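Local atomic coordinates of putative esterase (PDB entry 2RAU), a protein that probably acts as a lipase or esterase of the alpha/beta-hydrolase family, and binds calcium ions. Residues A[99-111]-A[269-281]. Sequence-based numbering, arbitrary orientation.
Sequences IDYRTHYVPPFLK and LASFDPYWPYRLS
His104 meets Asp273 where the 3-10 turn (102-105) that follows strand 94-100 of the alpha/beta-hydrolase sheet packs against the chain leading into the short strand 275-277, a worked example of how a buried carboxylate is satisfied. The imidazole donates from ND1 to Asp273 OD1 over 2.6 Å, nearly straight at 162°, into the syn lone pair and close to the ring plane; Glu64 takes the NE2 side, and OD1 is also bonded outside the two segments. With CG swung away from the backbone N (chi1 -157°), His104 crosses Asp273 at about a right angle, ring and carboxylate planes 50° apart. Two waters probably donate to Asp273 OD2: one, 3.1 Å from OD2, accepts from Tyr101 N; the other, 2.6 Å from OD2, also hydrogen-bonds Thr103 OG1. An alanine in place of Asp273 would probably leave His104 ND1 without its acceptor and both waters without their carboxylate. A third water donates to Thr103 O and Tyr275 O. Around these polar groups, Thr103 CG2 presses within 3.5 Å of Pro277 CD, and Val106 CG1 sits at the edge of the Tyr275 ring. At the end of the type I turn from Pro107 to Leu110, Tyr275 OH lies 2.8 Å from Leu110 O, a weak contact, with Pro108 O 3.1 Å from the same hydroxyl.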
# COMPACT_ATOMS: atom_id res chain seq x y z
N ILE A 99 -0.81 -8.35 1.38
CA ILE A 99 0.47 -8.97 0.99
C ILE A 99 1.67 -8.13 1.41
O ILE A 99 1.63 -6.88 1.33
CB ILE A 99 0.48 -9.18 -0.55
CG1 ILE A 99 1.78 -9.85 -1.01
CG2 ILE A 99 0.24 -7.85 -1.30
CD1 ILE A 99 1.87 -10.26 -2.58
N ASP A 100 2.68 -8.83 1.95
CA ASP A 100 4.00 -8.31 2.16
C ASP A 100 4.81 -8.69 0.91
O ASP A 100 5.03 -9.86 0.61
CB ASP A 100 4.67 -8.88 3.37
CG ASP A 100 3.94 -8.56 4.65
OD1 ASP A 100 3.45 -7.43 4.79
OD2 ASP A 100 3.92 -9.41 5.56
N TYR A 101 5.19 -7.67 0.15
CA TYR A 101 6.01 -7.87 -1.02
C TYR A 101 7.41 -8.26 -0.59
O TYR A 101 7.75 -8.12 0.58
CB TYR A 101 6.15 -6.58 -1.79
CG TYR A 101 4.87 -5.97 -2.28
CD1 TYR A 101 3.97 -6.70 -3.07
CD2 TYR A 101 4.57 -4.64 -2.00
CE1 TYR A 101 2.80 -6.11 -3.56
CE2 TYR A 101 3.43 -4.05 -2.49
CZ TYR A 101 2.54 -4.77 -3.28
OH TYR A 101 1.41 -4.13 -3.75
N ARG A 102 8.24 -8.64 -1.55
CA ARG A 102 9.63 -9.04 -1.25
C ARG A 102 10.44 -7.94 -0.56
O ARG A 102 11.41 -8.23 0.18
CB ARG A 102 10.32 -9.53 -2.53
CG ARG A 102 9.60 -10.71 -3.20
CD ARG A 102 10.34 -11.19 -4.39
NE ARG A 102 9.51 -12.09 -5.17
CZ ARG A 102 9.96 -13.10 -5.92
NH1 ARG A 102 11.24 -13.39 -6.02
NH2 ARG A 102 9.09 -13.84 -6.57
N THR A 103 10.06 -6.70 -0.83
CA THR A 103 10.65 -5.50 -0.21
C THR A 103 10.56 -5.55 1.32
O THR A 103 11.39 -4.97 2.01
CB THR A 103 9.97 -4.22 -0.75
OG1 THR A 103 8.54 -4.42 -0.69
CG2 THR A 103 10.48 -3.90 -2.14
N HIS A 104 9.60 -6.31 1.84
CA HIS A 104 9.43 -6.44 3.24
C HIS A 104 10.44 -7.36 3.93
O HIS A 104 10.41 -7.48 5.15
CB HIS A 104 8.03 -6.90 3.59
CG HIS A 104 7.60 -6.55 4.97
ND1 HIS A 104 7.75 -5.28 5.52
CD2 HIS A 104 6.98 -7.30 5.92
CE1 HIS A 104 7.26 -5.29 6.75
NE2 HIS A 104 6.78 -6.50 7.01
N TYR A 105 11.36 -7.92 3.15
CA TYR A 105 12.39 -8.83 3.66
C TYR A 105 13.81 -8.31 3.40
O TYR A 105 14.79 -8.96 3.79
CB TYR A 105 12.19 -10.24 3.07
CG TYR A 105 10.92 -10.81 3.65
CD1 TYR A 105 10.95 -11.41 4.87
CD2 TYR A 105 9.69 -10.67 2.99
CE1 TYR A 105 9.81 -11.83 5.45
CE2 TYR A 105 8.55 -11.07 3.57
CZ TYR A 105 8.63 -11.68 4.80
OH TYR A 105 7.52 -12.16 5.45
N VAL A 106 13.91 -7.10 2.86
CA VAL A 106 15.24 -6.48 2.57
C VAL A 106 15.85 -5.82 3.85
O VAL A 106 15.21 -5.00 4.51
CB VAL A 106 15.10 -5.44 1.41
CG1 VAL A 106 16.47 -4.69 1.12
CG2 VAL A 106 14.55 -6.12 0.15
N PRO A 107 17.09 -6.21 4.23
CA PRO A 107 17.68 -5.54 5.36
C PRO A 107 17.94 -4.05 5.08
O PRO A 107 18.30 -3.66 3.98
CB PRO A 107 19.02 -6.25 5.56
CG PRO A 107 18.94 -7.46 4.74
CD PRO A 107 18.02 -7.17 3.64
N PRO A 108 17.73 -3.21 6.09
CA PRO A 108 17.88 -1.78 5.89
C PRO A 108 19.32 -1.33 5.73
O PRO A 108 19.58 -0.22 5.23
CB PRO A 108 17.23 -1.21 7.15
CG PRO A 108 17.52 -2.24 8.22
CD PRO A 108 17.32 -3.55 7.47
N PHE A 109 20.27 -2.17 6.14
CA PHE A 109 21.69 -1.76 6.13
C PHE A 109 22.38 -2.11 4.83
O PHE A 109 23.54 -1.76 4.67
CB PHE A 109 22.45 -2.37 7.33
CG PHE A 109 22.30 -3.86 7.44
CD1 PHE A 109 23.07 -4.72 6.66
CD2 PHE A 109 21.30 -4.39 8.23
CE1 PHE A 109 22.89 -6.07 6.73
CE2 PHE A 109 21.13 -5.73 8.31
CZ PHE A 109 21.90 -6.57 7.52
N LEU A 110 21.73 -2.84 3.94
CA LEU A 110 22.40 -3.16 2.65
C LEU A 110 22.50 -1.89 1.82
O LEU A 110 21.64 -0.99 1.94
CB LEU A 110 21.63 -4.26 1.86
CG LEU A 110 21.55 -5.67 2.47
CD1 LEU A 110 20.86 -6.58 1.43
CD2 LEU A 110 22.93 -6.18 2.94
N LYS A 111 23.52 -1.82 0.99
CA LYS A 111 23.72 -0.65 0.13
C LYS A 111 24.31 -1.01 -1.22
O LYS A 111 24.98 -2.01 -1.38
CB LYS A 111 24.67 0.36 0.79
CG LYS A 111 26.00 -0.21 1.08
N LEU A 269 4.93 7.04 8.04
CA LEU A 269 6.26 7.27 7.49
C LEU A 269 7.27 6.37 8.19
O LEU A 269 8.14 5.79 7.56
CB LEU A 269 6.64 8.74 7.63
CG LEU A 269 6.32 9.65 6.41
CD1 LEU A 269 7.27 9.34 5.31
CD2 LEU A 269 4.86 9.59 5.94
N ALA A 270 7.14 6.26 9.51
CA ALA A 270 8.08 5.50 10.31
C ALA A 270 8.09 4.00 9.95
O ALA A 270 9.13 3.35 10.09
CB ALA A 270 7.79 5.68 11.78
N SER A 271 6.94 3.45 9.58
CA SER A 271 6.76 2.02 9.41
C SER A 271 6.94 1.50 7.98
O SER A 271 6.73 0.32 7.73
CB SER A 271 5.40 1.59 9.97
OG SER A 271 4.31 2.26 9.38
N PHE A 272 7.31 2.36 7.05
CA PHE A 272 7.63 1.93 5.70
C PHE A 272 8.81 0.94 5.67
O PHE A 272 9.65 0.96 6.54
CB PHE A 272 8.02 3.12 4.83
CG PHE A 272 6.84 3.94 4.28
CD1 PHE A 272 5.69 3.33 3.82
CD2 PHE A 272 6.93 5.30 4.20
CE1 PHE A 272 4.66 4.07 3.31
CE2 PHE A 272 5.89 6.05 3.67
CZ PHE A 272 4.75 5.42 3.24
N ASP A 273 8.87 0.12 4.61
CA ASP A 273 10.07 -0.60 4.22
C ASP A 273 11.13 0.40 3.75
O ASP A 273 10.82 1.47 3.29
CB ASP A 273 9.78 -1.59 3.09
CG ASP A 273 8.96 -2.80 3.53
OD1 ASP A 273 9.22 -3.33 4.63
OD2 ASP A 273 8.16 -3.30 2.69
N PRO A 274 12.42 0.05 3.88
CA PRO A 274 13.47 1.00 3.50
C PRO A 274 13.66 1.27 2.01
O PRO A 274 14.16 2.31 1.64
CB PRO A 274 14.74 0.33 4.06
CG PRO A 274 14.38 -1.14 4.18
CD PRO A 274 12.95 -1.17 4.50
N TYR A 275 13.35 0.28 1.19
CA TYR A 275 13.71 0.29 -0.23
C TYR A 275 12.65 -0.28 -1.14
O TYR A 275 11.89 -1.18 -0.77
CB TYR A 275 14.97 -0.52 -0.45
CG TYR A 275 16.19 -0.12 0.37
CD1 TYR A 275 16.77 1.14 0.19
CD2 TYR A 275 16.82 -1.01 1.23
CE1 TYR A 275 17.92 1.51 0.91
CE2 TYR A 275 17.97 -0.67 1.90
CZ TYR A 275 18.51 0.60 1.73
OH TYR A 275 19.65 0.99 2.37
N TRP A 276 12.68 0.21 -2.37
CA TRP A 276 11.75 -0.19 -3.42
C TRP A 276 12.55 -0.39 -4.70
O TRP A 276 13.39 0.40 -5.00
CB TRP A 276 10.72 0.89 -3.65
CG TRP A 276 9.58 0.52 -4.51
CD1 TRP A 276 9.37 0.88 -5.82
CD2 TRP A 276 8.46 -0.31 -4.14
NE1 TRP A 276 8.18 0.33 -6.28
CE2 TRP A 276 7.61 -0.40 -5.27
CE3 TRP A 276 8.09 -0.97 -2.98
CZ2 TRP A 276 6.41 -1.12 -5.24
CZ3 TRP A 276 6.90 -1.66 -2.96
CH2 TRP A 276 6.07 -1.73 -4.07
N PRO A 277 12.30 -1.48 -5.45
CA PRO A 277 13.09 -1.71 -6.64
C PRO A 277 12.82 -0.72 -7.76
O PRO A 277 11.66 -0.38 -8.08
CB PRO A 277 12.69 -3.13 -7.06
CG PRO A 277 11.26 -3.23 -6.59
CD PRO A 277 11.29 -2.53 -5.25
N TYR A 278 13.90 -0.22 -8.34
CA TYR A 278 13.81 0.58 -9.57
C TYR A 278 13.17 -0.15 -10.75
O TYR A 278 12.58 0.48 -11.62
CB TYR A 278 15.22 1.10 -10.02
CG TYR A 278 15.49 2.53 -9.58
CD1 TYR A 278 14.82 3.60 -10.16
CD2 TYR A 278 16.44 2.82 -8.60
CE1 TYR A 278 15.07 4.92 -9.77
CE2 TYR A 278 16.67 4.12 -8.20
CZ TYR A 278 15.98 5.16 -8.80
OH TYR A 278 16.18 6.47 -8.40
N ARG A 279 13.31 -1.47 -10.79
CA ARG A 279 12.92 -2.24 -11.95
C ARG A 279 11.43 -1.99 -12.33
O ARG A 279 11.09 -1.82 -13.51
CB ARG A 279 13.29 -3.73 -11.72
CG ARG A 279 12.95 -4.71 -12.84
CD ARG A 279 13.66 -4.28 -14.06
NE ARG A 279 13.65 -5.25 -15.14
CZ ARG A 279 14.71 -5.97 -15.52
NH1 ARG A 279 15.88 -5.90 -14.89
NH2 ARG A 279 14.59 -6.77 -16.55
N LEU A 280 10.56 -1.90 -11.34
CA LEU A 280 9.14 -1.72 -11.61
C LEU A 280 8.88 -0.46 -12.43
O LEU A 280 8.14 -0.50 -13.40
CB LEU A 280 8.35 -1.70 -10.30
CG LEU A 280 8.06 -3.02 -9.61
CD1 LEU A 280 7.63 -2.76 -8.21
CD2 LEU A 280 7.00 -3.84 -10.38
N SER A 281 9.53 0.65 -12.08
CA SER A 281 9.32 1.91 -12.77
C SER A 281 10.09 1.96 -14.08
O SER A 281 9.68 2.65 -15.01
CB SER A 281 9.68 3.10 -11.86
OG SER A 281 11.03 3.11 -11.48
O HOH W 1 5.97 -5.04 1.26
O HOH W 2 7.49 -2.26 0.43
O HOH W 3 12.70 -2.62 1.31